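Local coordinates for protein putative hyaluronoglucosaminidase (Clostridium perfringens, PDB 6PWI) that probably acts as a hexosaminidase of glycoside hydrolase family 84, seen here as its family 20-like domain 2, its beta-N-acetylglucosaminidase barrel domain and a following helical region, at residues A[56-61]-A[70-75]; A[62-67]-A[145-150]; A[471-476]-A[551-556]. All blocks are in the same frame, centred on the assembly; numbering follows the deposited sequence.

Contact 1: residues A[56-61]-A[70-75]; sequences ANVVFE and NRLLEV
With CG placed opposite the backbone N (chi1 180°), Leu72 reaches from its helix toward the strand, and Val58 sends CG1 out in the same sense (chi1 173°). The two side chains therefore meet tip to tip. They join strand 55-60 to helix 66-78, the first two elements of a beta-alpha-beta unit that strand 82-85 completes. The unit belongs to the family 20-like domain 2. Side chains alternate along the strand: Val58 and Phe60 point toward the helix, while Val59 points away.

On the helix side a single methyl does the touching. Leu72 CD2 lies 3.5 Å from Val58 CG1. The same methyl is 3.6 Å from Phe60 CE1 and 3.8 Å from Phe60 CZ, and it approaches the ring at a slant. The Phe60 ring lies over Val58. Val58 CG1 sits 3.4 Å from the ring plane, displaced toward the rim. This methyl thus touches both the ring and the leucine. The contact is apolar, and no hydrogen bond joins the two segments.

Neighbouring strands continue the same layer: Phe96 touches Leu72, Ile98 touches Phe60, and His83 touches Val58. Elsewhere on the helix, Arg71 reaches helix 144-158, where its NE is hydrogen-bonded to Thr152 OG1. One turn of the helix also carries a charged pair. Arg71 NH1 and Glu74 OE2, 3.3 Å apart, form a salt bridge whose hydrogen bond is weak, and the Glu74 carboxylate carbon CD lies at the guanidinium edge, in its plane.

Contact 2: residues A[62-67]-A[145-150]; sequences EGIDEA and DSAFYG
Asp65 and Asp145 grip one cation between them: Lys248 NZ, from the loop before barrel strand 250-255, makes salt bridges with Asp65 OD2 and Asp145 OD1 and so ties the family 20-like domain 2 to the barrel. Asp65 is the N-cap of helix 66-78, and Asp145 lies in the first turn of helix 144-158. Both helices belong to domain 2. The two carboxylate oxygens, Asp65 OD2 and Asp145 OD1, are 4.8 Å apart. The lysine would be expected to offset the repulsion between them. The Asp65 side chain also caps a backbone N just beyond Ala67, and its OD1 is hydrogen-bonded to Thr68 OG1.

Between the two segments themselves the contact is apolar and van der Waals packing. Phe148 points toward the 62-67 segment, and its CG lies opposite the backbone N (chi1 -172°). The ring presents its edge to the backbone of Ala67. Ala67 O lies in the ring plane, 3.6 Å from Phe148 CE1. Nearer the sheet, Ile64 also touches Ile98 and Ile100, and its CD1 meets Ala147 CB at 4.1 Å.

Contact 3: residues A[471-476]-A[551-556]; sequences YTFAKH and DSLRDL
Leu553 packs against Phe473 and His476. This is helix-helix packing. It joins helix 540-572 of the C-terminal helical region to helix 467-475, which comes after the last barrel strand but still within the beta-N-acetylglucosaminidase range. Asp551 opens the segment 551-556, and its carboxylate takes a salt bridge from Arg554 one turn further on. Arg554 NH2 is 2.9 Å from Asp551 OD1, and the bond is nearly straight at 169°. It uses the anti side of the carboxylate, 24° out of the carboxylate plane.

Leu553 carries the contact itself. Its CG lies opposite the backbone N (chi1 -179°), which carries the branched end toward residues 471-476. One branch, CD2, is 3.8 Å from Phe473 CD1. It meets the ring at a slant. The other branch, CD1, lies 4.4 Å from His476 CB, so the leucine touches two residues three positions apart. The imidazole has its polar partner elsewhere: His476 ND1 is hydrogen-bonded to Ser492 OG. Ile526 and Leu613 also touch Leu553, while Phe473 packs edge-to-face with Phe533 of helix 513-536. No hydrogen bond joins the two segments.

Arg554 follows. Asp551 OD1 lies at the edge of its guanidinium group, close to the plane. The other nitrogens are held as well. Together with the Asp551 bridge they should fix the rotation of the group: Arg554 NH1 bonds to Thr530 O and NE to Asn531 OD1.

In the fold
Contacts 1 and 2 share helix 66-78 in the family 20-like domain, with centres about 10 Å apart. They meet where Arg71 NE packs on Phe148 CZ at 3.4 Å. Contact 3 lies about 43 Å from contact 1, centre to centre, where helix 467-475 meets the C-terminal helices. The touching residues of contacts 1 and 3 are all buried. A leucine methyl meets a phenylalanine ring in both, with a valine added in contact 1. Contact 1 sets a helix on a sheet, whereas contact 3 pairs two helices. Contact 2 is more mixed: Ala67 is partly exposed, and flanking acids reach a barrel lysine. No hydrogen bond crosses directly between the paired segments in any of the three.

Contact 1: residues A[56-61]-A[70-75]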
ATOM      1  N   ALA A  56       0.233  15.577 -31.240  1.00 47.71           N
ATOM      2  CA  ALA A  56       0.371  14.137 -31.387  1.00 43.89           C
ATOM      3  C   ALA A  56      -0.893  13.518 -31.979  1.00 41.07           C
ATOM      4  O   ALA A  56      -1.997  14.037 -31.820  1.00 39.04           O
ATOM      5  CB  ALA A  56       0.722  13.510 -30.060  1.00 43.50           C
ATOM      6  N   ASN A  57      -0.688  12.395 -32.675  1.00 39.63           N
ATOM      7  CA  ASN A  57      -1.754  11.548 -33.175  1.00 37.76           C
ATOM      8  C   ASN A  57      -1.939  10.392 -32.195  1.00 37.17           C
ATOM      9  O   ASN A  57      -0.967   9.749 -31.801  1.00 35.66           O
ATOM     10  CB  ASN A  57      -1.456  11.038 -34.590  1.00 37.53           C
ATOM     11  CG  ASN A  57      -2.481  10.044 -35.104  1.00 37.28           C
ATOM     12  OD1 ASN A  57      -3.665  10.360 -35.207  1.00 36.79           O
ATOM     13  ND2 ASN A  57      -2.036   8.841 -35.431  1.00 36.38           N
ATOM     14  N   VAL A  58      -3.205  10.138 -31.837  1.00 34.96           N
ATOM     15  CA  VAL A  58      -3.584   9.132 -30.863  1.00 32.07           C
ATOM     16  C   VAL A  58      -4.505   8.116 -31.538  1.00 32.67           C
ATOM     17  O   VAL A  58      -5.532   8.483 -32.111  1.00 33.03           O
ATOM     18  CB  VAL A  58      -4.287   9.793 -29.666  1.00 30.62           C
ATOM     19  CG1 VAL A  58      -4.849   8.758 -28.712  1.00 30.93           C
ATOM     20  CG2 VAL A  58      -3.368  10.756 -28.941  1.00 30.45           C
ATOM     21  N   VAL A  59      -4.143   6.834 -31.425  1.00 30.59           N
ATOM     22  CA  VAL A  59      -4.924   5.746 -31.987  1.00 28.98           C
ATOM     23  C   VAL A  59      -5.302   4.785 -30.864  1.00 28.41           C
ATOM     24  O   VAL A  59      -4.432   4.140 -30.289  1.00 29.65           O
ATOM     25  CB  VAL A  59      -4.132   5.017 -33.090  1.00 28.18           C
ATOM     26  CG1 VAL A  59      -4.920   3.865 -33.698  1.00 25.93           C
ATOM     27  CG2 VAL A  59      -3.639   5.977 -34.162  1.00 27.49           C
ATOM     28  N   PHE A  60      -6.601   4.697 -30.562  1.00 27.70           N
ATOM     29  CA  PHE A  60      -7.097   3.702 -29.627  1.00 27.15           C
ATOM     30  C   PHE A  60      -7.831   2.605 -30.393  1.00 27.05           C
ATOM     31  O   PHE A  60      -8.699   2.888 -31.210  1.00 27.22           O
ATOM     32  CB  PHE A  60      -8.133   4.295 -28.671  1.00 27.50           C
ATOM     33  CG  PHE A  60      -7.691   5.468 -27.832  1.00 27.76           C
ATOM     34  CD1 PHE A  60      -6.707   5.325 -26.865  1.00 27.49           C
ATOM     35  CD2 PHE A  60      -8.308   6.703 -27.970  1.00 27.52           C
ATOM     36  CE1 PHE A  60      -6.321   6.405 -26.084  1.00 27.42           C
ATOM     37  CE2 PHE A  60      -7.932   7.778 -27.180  1.00 27.56           C
ATOM     38  CZ  PHE A  60      -6.936   7.627 -26.243  1.00 27.81           C
ATOM     39  N   GLU A  61      -7.503   1.349 -30.091  1.00 26.51           N
ATOM     40  CA  GLU A  61      -8.290   0.232 -30.574  1.00 26.46           C
ATOM     41  C   GLU A  61      -9.654   0.260 -29.895  1.00 27.09           C
ATOM     42  O   GLU A  61      -9.838   0.943 -28.894  1.00 28.30           O
ATOM     43  CB  GLU A  61      -7.586  -1.083 -30.262  1.00 26.56           C
ATOM     44  CG  GLU A  61      -6.388  -1.341 -31.147  1.00 27.61           C
ATOM     45  CD  GLU A  61      -5.913  -2.779 -31.070  1.00 28.99           C
ATOM     46  OE1 GLU A  61      -6.479  -3.540 -30.259  1.00 28.55           O
ATOM     47  OE2 GLU A  61      -4.982  -3.135 -31.824  1.00 30.73           O
ATOM     48  N   ASN A  70      -8.646   8.132 -20.917  1.00 29.00           N
ATOM     49  CA  ASN A  70      -8.434   9.264 -20.022  1.00 28.63           C
ATOM     50  C   ASN A  70      -7.034   9.221 -19.409  1.00 29.40           C
ATOM     51  O   ASN A  70      -6.417  10.263 -19.183  1.00 29.29           O
ATOM     52  CB  ASN A  70      -9.504   9.338 -18.930  1.00 27.97           C
ATOM     53  CG  ASN A  70     -10.843   9.824 -19.447  1.00 29.04           C
ATOM     54  OD1 ASN A  70     -10.902  10.658 -20.347  1.00 31.45           O
ATOM     55  ND2 ASN A  70     -11.927   9.328 -18.880  1.00 27.21           N
ATOM     56  N   ARG A  71      -6.540   8.006 -19.148  1.00 29.07           N
ATOM     57  CA  ARG A  71      -5.212   7.824 -18.589  1.00 29.86           C
ATOM     58  C   ARG A  71      -4.140   8.311 -19.567  1.00 30.56           C
ATOM     59  O   ARG A  71      -3.148   8.903 -19.142  1.00 30.85           O
ATOM     60  CB  ARG A  71      -4.991   6.375 -18.142  1.00 30.04           C
ATOM     61  CG  ARG A  71      -3.738   6.165 -17.301  1.00 31.31           C
ATOM     62  CD  ARG A  71      -3.709   6.979 -16.019  1.00 31.72           C
ATOM     63  NE  ARG A  71      -3.196   6.161 -14.935  1.00 34.29           N
ATOM     64  CZ  ARG A  71      -3.014   6.576 -13.686  1.00 36.09           C
ATOM     65  NH1 ARG A  71      -3.296   7.825 -13.358  1.00 36.89           N
ATOM     66  NH2 ARG A  71      -2.550   5.742 -12.772  1.00 36.99           N
ATOM     67  N   LEU A  72      -4.333   8.064 -20.871  1.00 30.31           N
ATOM     68  CA  LEU A  72      -3.361   8.534 -21.846  1.00 30.16           C
ATOM     69  C   LEU A  72      -3.404  10.057 -21.919  1.00 31.33           C
ATOM     70  O   LEU A  72      -2.365  10.701 -22.022  1.00 32.63           O
ATOM     71  CB  LEU A  72      -3.609   7.907 -23.222  1.00 29.03           C
ATOM     72  CG  LEU A  72      -2.625   8.363 -24.304  1.00 28.81           C
ATOM     73  CD1 LEU A  72      -1.276   7.674 -24.146  1.00 28.96           C
ATOM     74  CD2 LEU A  72      -3.181   8.131 -25.698  1.00 27.73           C
ATOM     75  N   LEU A  73      -4.612  10.621 -21.847  1.00 32.93           N
ATOM     76  CA  LEU A  73      -4.775  12.057 -21.996  1.00 35.80           C
ATOM     77  C   LEU A  73      -4.142  12.803 -20.820  1.00 37.88           C
ATOM     78  O   LEU A  73      -3.594  13.887 -21.016  1.00 38.95           O
ATOM     79  CB  LEU A  73      -6.253  12.403 -22.208  1.00 34.66           C
ATOM     80  CG  LEU A  73      -6.886  11.786 -23.460  1.00 35.54           C
ATOM     81  CD1 LEU A  73      -8.307  12.283 -23.681  1.00 34.22           C
ATOM     82  CD2 LEU A  73      -6.037  12.033 -24.697  1.00 34.45           C
ATOM     83  N   GLU A  74      -4.205  12.210 -19.616  1.00 40.60           N
ATOM     84  CA  GLU A  74      -3.454  12.655 -18.450  1.00 41.65           C
ATOM     85  C   GLU A  74      -1.966  12.694 -18.784  1.00 39.96           C
ATOM     86  O   GLU A  74      -1.270  13.662 -18.483  1.00 38.62           O
ATOM     87  CB  GLU A  74      -3.582  11.641 -17.314  1.00 48.00           C
ATOM     88  CG  GLU A  74      -4.422  12.089 -16.131  1.00 55.62           C
ATOM     89  CD  GLU A  74      -4.235  11.200 -14.907  1.00 61.27           C
ATOM     90  OE1 GLU A  74      -3.213  11.368 -14.207  1.00 63.84           O
ATOM     91  OE2 GLU A  74      -5.095  10.319 -14.670  1.00 62.08           O
ATOM     92  N   VAL A  75      -1.481  11.615 -19.402  1.00 38.50           N
ATOM     93  CA  VAL A  75      -0.066  11.481 -19.701  1.00 37.08           C
ATOM     94  C   VAL A  75       0.358  12.552 -20.703  1.00 36.32           C
ATOM     95  O   VAL A  75       1.439  13.120 -20.568  1.00 37.33           O
ATOM     96  CB  VAL A  75       0.279  10.051 -20.162  1.00 36.30           C
ATOM     97  CG1 VAL A  75       1.618   9.978 -20.877  1.00 35.71           C
ATOM     98  CG2 VAL A  75       0.241   9.077 -18.995  1.00 35.00           C
TER

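Contact 2: residues A[62-67]-A[145-150]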
ATOM      1  N   GLU A  62     -10.590  -0.523 -30.438  1.00 29.27           N
ATOM      2  CA  GLU A  62     -11.984  -0.545 -30.020  1.00 29.90           C
ATOM      3  C   GLU A  62     -12.132  -1.151 -28.624  1.00 29.28           C
ATOM      4  O   GLU A  62     -13.108  -0.863 -27.935  1.00 31.41           O
ATOM      5  CB  GLU A  62     -12.824  -1.297 -31.058  1.00 30.88           C
ATOM      6  CG  GLU A  62     -12.951  -0.560 -32.380  1.00 32.35           C
ATOM      7  CD  GLU A  62     -13.760   0.726 -32.326  1.00 34.38           C
ATOM      8  OE1 GLU A  62     -14.803   0.737 -31.643  1.00 36.23           O
ATOM      9  OE2 GLU A  62     -13.350   1.718 -32.970  1.00 36.90           O
ATOM     10  N   GLY A  63     -11.167  -1.983 -28.213  1.00 27.39           N
ATOM     11  CA  GLY A  63     -11.231  -2.672 -26.933  1.00 26.80           C
ATOM     12  C   GLY A  63     -10.820  -1.808 -25.736  1.00 26.99           C
ATOM     13  O   GLY A  63     -11.004  -2.227 -24.592  1.00 26.00           O
ATOM     14  N   ILE A  64     -10.258  -0.619 -26.007  1.00 26.02           N
ATOM     15  CA  ILE A  64      -9.744   0.280 -24.983  1.00 26.61           C
ATOM     16  C   ILE A  64     -10.906   1.082 -24.388  1.00 27.92           C
ATOM     17  O   ILE A  64     -11.669   1.707 -25.125  1.00 28.06           O
ATOM     18  CB  ILE A  64      -8.636   1.177 -25.584  1.00 26.63           C
ATOM     19  CG1 ILE A  64      -7.501   0.375 -26.239  1.00 26.03           C
ATOM     20  CG2 ILE A  64      -8.114   2.183 -24.571  1.00 26.16           C
ATOM     21  CD1 ILE A  64      -6.907  -0.729 -25.387  1.00 25.25           C
ATOM     22  N   ASP A  65     -11.054   1.050 -23.052  1.00 29.48           N
ATOM     23  CA  ASP A  65     -12.209   1.643 -22.384  1.00 30.10           C
ATOM     24  C   ASP A  65     -11.948   3.111 -22.056  1.00 30.65           C
ATOM     25  O   ASP A  65     -10.840   3.608 -22.262  1.00 31.32           O
ATOM     26  CB  ASP A  65     -12.674   0.823 -21.175  1.00 32.18           C
ATOM     27  CG  ASP A  65     -11.737   0.805 -19.969  1.00 35.30           C
ATOM     28  OD1 ASP A  65     -10.861   1.701 -19.866  1.00 34.52           O
ATOM     29  OD2 ASP A  65     -11.893  -0.113 -19.126  1.00 35.61           O
ATOM     30  N   GLU A  66     -12.978   3.795 -21.537  1.00 31.12           N
ATOM     31  CA  GLU A  66     -12.911   5.235 -21.337  1.00 32.57           C
ATOM     32  C   GLU A  66     -11.847   5.586 -20.297  1.00 30.61           C
ATOM     33  O   GLU A  66     -11.110   6.559 -20.470  1.00 28.91           O
ATOM     34  CB  GLU A  66     -14.277   5.835 -20.999  1.00 36.94           C
ATOM     35  CG  GLU A  66     -15.152   6.088 -22.222  1.00 46.17           C
ATOM     36  CD  GLU A  66     -14.655   7.091 -23.263  1.00 52.29           C
ATOM     37  OE1 GLU A  66     -14.385   8.259 -22.890  1.00 53.37           O
ATOM     38  OE2 GLU A  66     -14.545   6.706 -24.458  1.00 54.29           O
ATOM     39  N   ALA A  67     -11.773   4.788 -19.223  1.00 28.45           N
ATOM     40  CA  ALA A  67     -10.815   5.029 -18.154  1.00 28.10           C
ATOM     41  C   ALA A  67      -9.386   4.979 -18.700  1.00 27.86           C
ATOM     42  O   ALA A  67      -8.528   5.750 -18.275  1.00 28.92           O
ATOM     43  CB  ALA A  67     -11.028   4.045 -17.029  1.00 26.52           C
ATOM     44  N   ASP A 145      -7.303  -3.309 -18.987  1.00 25.23           N
ATOM     45  CA  ASP A 145      -6.694  -3.103 -17.680  1.00 25.49           C
ATOM     46  C   ASP A 145      -5.167  -3.071 -17.798  1.00 25.45           C
ATOM     47  O   ASP A 145      -4.518  -2.190 -17.233  1.00 25.02           O
ATOM     48  CB  ASP A 145      -7.141  -4.165 -16.669  1.00 25.96           C
ATOM     49  CG  ASP A 145      -8.595  -4.074 -16.233  1.00 26.48           C
ATOM     50  OD1 ASP A 145      -9.208  -3.002 -16.411  1.00 27.34           O
ATOM     51  OD2 ASP A 145      -9.103  -5.078 -15.706  1.00 27.09           O
ATOM     52  N   SER A 146      -4.602  -4.031 -18.545  1.00 25.05           N
ATOM     53  CA  SER A 146      -3.161  -4.134 -18.730  1.00 24.09           C
ATOM     54  C   SER A 146      -2.624  -2.994 -19.592  1.00 23.99           C
ATOM     55  O   SER A 146      -1.503  -2.531 -19.379  1.00 23.92           O
ATOM     56  CB  SER A 146      -2.793  -5.465 -19.300  1.00 23.99           C
ATOM     57  OG  SER A 146      -3.299  -6.503 -18.477  1.00 25.68           O
ATOM     58  N   ALA A 147      -3.425  -2.543 -20.566  1.00 23.10           N
ATOM     59  CA  ALA A 147      -3.021  -1.396 -21.362  1.00 23.60           C
ATOM     60  C   ALA A 147      -2.876  -0.185 -20.445  1.00 23.07           C
ATOM     61  O   ALA A 147      -1.910   0.564 -20.555  1.00 23.38           O
ATOM     62  CB  ALA A 147      -3.993  -1.141 -22.495  1.00 22.88           C
ATOM     63  N   PHE A 148      -3.841  -0.036 -19.529  1.00 22.75           N
ATOM     64  CA  PHE A 148      -3.843   0.999 -18.508  1.00 22.90           C
ATOM     65  C   PHE A 148      -2.534   0.988 -17.712  1.00 23.00           C
ATOM     66  O   PHE A 148      -1.894   2.030 -17.578  1.00 23.11           O
ATOM     67  CB  PHE A 148      -5.064   0.827 -17.603  1.00 22.76           C
ATOM     68  CG  PHE A 148      -5.301   1.936 -16.612  1.00 22.54           C
ATOM     69  CD1 PHE A 148      -6.241   2.924 -16.866  1.00 23.12           C
ATOM     70  CD2 PHE A 148      -4.616   1.970 -15.410  1.00 22.46           C
ATOM     71  CE1 PHE A 148      -6.477   3.934 -15.943  1.00 23.37           C
ATOM     72  CE2 PHE A 148      -4.847   2.983 -14.491  1.00 23.27           C
ATOM     73  CZ  PHE A 148      -5.781   3.962 -14.756  1.00 23.13           C
ATOM     74  N   TYR A 149      -2.132  -0.183 -17.193  1.00 22.25           N
ATOM     75  CA  TYR A 149      -0.861  -0.302 -16.485  1.00 22.69           C
ATOM     76  C   TYR A 149       0.303   0.176 -17.358  1.00 23.43           C
ATOM     77  O   TYR A 149       1.184   0.889 -16.869  1.00 23.13           O
ATOM     78  CB  TYR A 149      -0.628  -1.720 -15.952  1.00 22.68           C
ATOM     79  CG  TYR A 149      -1.768  -2.270 -15.133  1.00 23.12           C
ATOM     80  CD1 TYR A 149      -2.453  -1.468 -14.230  1.00 22.22           C
ATOM     81  CD2 TYR A 149      -2.173  -3.590 -15.269  1.00 23.04           C
ATOM     82  CE1 TYR A 149      -3.518  -1.955 -13.493  1.00 21.92           C
ATOM     83  CE2 TYR A 149      -3.234  -4.094 -14.530  1.00 23.24           C
ATOM     84  CZ  TYR A 149      -3.908  -3.274 -13.640  1.00 23.04           C
ATOM     85  OH  TYR A 149      -4.957  -3.758 -12.908  1.00 24.51           O
ATOM     86  N   GLY A 150       0.295  -0.215 -18.644  1.00 22.31           N
ATOM     87  CA  GLY A 150       1.296   0.244 -19.592  1.00 21.61           C
ATOM     88  C   GLY A 150       1.385   1.768 -19.629  1.00 21.91           C
ATOM     89  O   GLY A 150       2.473   2.341 -19.565  1.00 21.51           O
TER

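Contact 3: residues A[471-476]-A[551-556]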
ATOM      1  N   TYR A 471      11.054  11.134   4.939  1.00 21.84           N
ATOM      2  CA  TYR A 471      11.977  10.019   5.082  1.00 21.54           C
ATOM      3  C   TYR A 471      12.639  10.043   6.465  1.00 21.63           C
ATOM      4  O   TYR A 471      12.724   9.007   7.118  1.00 21.98           O
ATOM      5  CB  TYR A 471      12.989  10.010   3.933  1.00 21.89           C
ATOM      6  CG  TYR A 471      13.931   8.830   3.901  1.00 22.11           C
ATOM      7  CD1 TYR A 471      13.518   7.567   4.296  1.00 21.52           C
ATOM      8  CD2 TYR A 471      15.233   8.969   3.439  1.00 22.07           C
ATOM      9  CE1 TYR A 471      14.371   6.477   4.249  1.00 22.17           C
ATOM     10  CE2 TYR A 471      16.106   7.892   3.396  1.00 22.26           C
ATOM     11  CZ  TYR A 471      15.671   6.641   3.800  1.00 23.19           C
ATOM     12  OH  TYR A 471      16.514   5.565   3.753  1.00 23.61           O
ATOM     13  N   THR A 472      13.100  11.222   6.912  1.00 21.22           N
ATOM     14  CA  THR A 472      13.640  11.382   8.256  1.00 20.89           C
ATOM     15  C   THR A 472      12.642  10.884   9.302  1.00 21.74           C
ATOM     16  O   THR A 472      13.025  10.127  10.195  1.00 22.33           O
ATOM     17  CB  THR A 472      14.059  12.829   8.544  1.00 20.84           C
ATOM     18  OG1 THR A 472      15.177  13.163   7.722  1.00 21.12           O
ATOM     19  CG2 THR A 472      14.419  13.055   9.995  1.00 20.12           C
ATOM     20  N   PHE A 473      11.365  11.289   9.196  1.00 20.94           N
ATOM     21  CA  PHE A 473      10.372  10.830  10.161  1.00 21.03           C
ATOM     22  C   PHE A 473      10.203   9.310  10.100  1.00 21.40           C
ATOM     23  O   PHE A 473      10.042   8.664  11.138  1.00 21.66           O
ATOM     24  CB  PHE A 473       9.005  11.496   9.977  1.00 20.96           C
ATOM     25  CG  PHE A 473       9.001  13.004   9.950  1.00 20.60           C
ATOM     26  CD1 PHE A 473       9.965  13.738  10.626  1.00 20.66           C
ATOM     27  CD2 PHE A 473       8.009  13.690   9.266  1.00 20.31           C
ATOM     28  CE1 PHE A 473       9.955  15.124  10.589  1.00 21.04           C
ATOM     29  CE2 PHE A 473       7.991  15.075   9.236  1.00 20.55           C
ATOM     30  CZ  PHE A 473       8.965  15.790   9.898  1.00 21.28           C
ATOM     31  N   ALA A 474      10.227   8.748   8.883  1.00 20.82           N
ATOM     32  CA  ALA A 474       9.918   7.338   8.701  1.00 21.17           C
ATOM     33  C   ALA A 474      11.025   6.477   9.300  1.00 21.89           C
ATOM     34  O   ALA A 474      10.763   5.369   9.767  1.00 22.99           O
ATOM     35  CB  ALA A 474       9.682   7.020   7.245  1.00 20.49           C
ATOM     36  N   LYS A 475      12.250   7.018   9.298  1.00 22.52           N
ATOM     37  CA  LYS A 475      13.416   6.370   9.884  1.00 22.89           C
ATOM     38  C   LYS A 475      13.208   6.069  11.368  1.00 22.15           C
ATOM     39  O   LYS A 475      13.792   5.111  11.866  1.00 22.35           O
ATOM     40  CB  LYS A 475      14.663   7.245   9.721  1.00 22.79           C
ATOM     41  CG  LYS A 475      15.362   7.126   8.377  1.00 23.61           C
ATOM     42  CD  LYS A 475      16.287   8.287   8.103  1.00 24.16           C
ATOM     43  CE  LYS A 475      17.114   8.099   6.851  1.00 25.21           C
ATOM     44  NZ  LYS A 475      17.812   9.357   6.490  1.00 26.75           N
ATOM     45  N   HIS A 476      12.395   6.887  12.056  1.00 21.81           N
ATOM     46  CA  HIS A 476      12.290   6.852  13.511  1.00 22.05           C
ATOM     47  C   HIS A 476      10.877   6.493  13.964  1.00 22.76           C
ATOM     48  O   HIS A 476      10.556   6.570  15.160  1.00 21.62           O
ATOM     49  CB  HIS A 476      12.757   8.182  14.119  1.00 20.87           C
ATOM     50  CG  HIS A 476      14.129   8.552  13.679  1.00 21.33           C
ATOM     51  ND1 HIS A 476      15.240   7.808  14.038  1.00 21.21           N
ATOM     52  CD2 HIS A 476      14.570   9.558  12.895  1.00 21.32           C
ATOM     53  CE1 HIS A 476      16.314   8.344  13.493  1.00 21.52           C
ATOM     54  NE2 HIS A 476      15.926   9.419  12.779  1.00 21.73           N
ATOM     55  N   ASP A 551       5.604  16.565  16.538  1.00 27.49           N
ATOM     56  CA  ASP A 551       5.724  17.351  17.756  1.00 27.80           C
ATOM     57  C   ASP A 551       6.502  16.554  18.804  1.00 27.80           C
ATOM     58  O   ASP A 551       7.389  17.084  19.475  1.00 27.52           O
ATOM     59  CB  ASP A 551       4.350  17.783  18.282  1.00 29.78           C
ATOM     60  CG  ASP A 551       3.670  18.861  17.448  1.00 34.19           C
ATOM     61  OD1 ASP A 551       4.385  19.597  16.730  1.00 35.94           O
ATOM     62  OD2 ASP A 551       2.419  18.965  17.522  1.00 36.24           O
ATOM     63  N   SER A 552       6.173  15.266  18.925  1.00 25.95           N
ATOM     64  CA  SER A 552       6.837  14.412  19.893  1.00 24.86           C
ATOM     65  C   SER A 552       8.303  14.239  19.506  1.00 24.96           C
ATOM     66  O   SER A 552       9.186  14.348  20.353  1.00 25.99           O
ATOM     67  CB  SER A 552       6.117  13.102  20.027  1.00 24.03           C
ATOM     68  OG  SER A 552       6.678  12.330  21.070  1.00 24.06           O
ATOM     69  N   LEU A 553       8.555  14.021  18.211  1.00 24.20           N
ATOM     70  CA  LEU A 553       9.908  13.805  17.725  1.00 24.39           C
ATOM     71  C   LEU A 553      10.752  15.073  17.868  1.00 25.39           C
ATOM     72  O   LEU A 553      11.951  14.982  18.143  1.00 26.46           O
ATOM     73  CB  LEU A 553       9.872  13.326  16.271  1.00 22.62           C
ATOM     74  CG  LEU A 553      11.237  13.038  15.654  1.00 21.89           C
ATOM     75  CD1 LEU A 553      11.917  11.871  16.349  1.00 21.20           C
ATOM     76  CD2 LEU A 553      11.116  12.781  14.161  1.00 22.29           C
ATOM     77  N   ARG A 554      10.139  16.246  17.662  1.00 24.56           N
ATOM     78  CA  ARG A 554      10.862  17.497  17.816  1.00 25.38           C
ATOM     79  C   ARG A 554      11.416  17.588  19.239  1.00 26.36           C
ATOM     80  O   ARG A 554      12.595  17.875  19.435  1.00 26.57           O
ATOM     81  CB  ARG A 554       9.974  18.699  17.481  1.00 24.93           C
ATOM     82  CG  ARG A 554      10.653  20.048  17.677  1.00 23.92           C
ATOM     83  CD  ARG A 554       9.788  21.260  17.384  1.00 23.04           C
ATOM     84  NE  ARG A 554       9.093  21.129  16.108  1.00 23.99           N
ATOM     85  CZ  ARG A 554       7.803  20.816  15.973  1.00 24.04           C
ATOM     86  NH1 ARG A 554       7.271  20.708  14.765  1.00 23.56           N
ATOM     87  NH2 ARG A 554       7.051  20.611  17.042  1.00 22.91           N
ATOM     88  N   ASP A 555      10.556  17.294  20.217  1.00 27.07           N
ATOM     89  CA  ASP A 555      10.924  17.315  21.622  1.00 28.60           C
ATOM     90  C   ASP A 555      12.026  16.292  21.916  1.00 29.76           C
ATOM     91  O   ASP A 555      12.954  16.603  22.666  1.00 29.70           O
ATOM     92  CB  ASP A 555       9.689  17.184  22.515  1.00 30.24           C
ATOM     93  CG  ASP A 555       8.664  18.289  22.292  1.00 34.13           C
ATOM     94  OD1 ASP A 555       9.048  19.371  21.776  1.00 36.51           O
ATOM     95  OD2 ASP A 555       7.481  18.070  22.636  1.00 35.34           O
ATOM     96  N   LEU A 556      11.932  15.085  21.324  1.00 27.43           N
ATOM     97  CA  LEU A 556      12.959  14.071  21.516  1.00 25.28           C
ATOM     98  C   LEU A 556      14.301  14.601  21.017  1.00 24.68           C
ATOM     99  O   LEU A 556      15.317  14.404  21.676  1.00 24.26           O
ATOM    100  CB  LEU A 556      12.617  12.767  20.782  1.00 24.58           C
ATOM    101  CG  LEU A 556      11.481  11.895  21.318  1.00 23.66           C
ATOM    102  CD1 LEU A 556      11.446  10.587  20.546  1.00 23.05           C
ATOM    103  CD2 LEU A 556      11.598  11.619  22.809  1.00 22.82           C
TER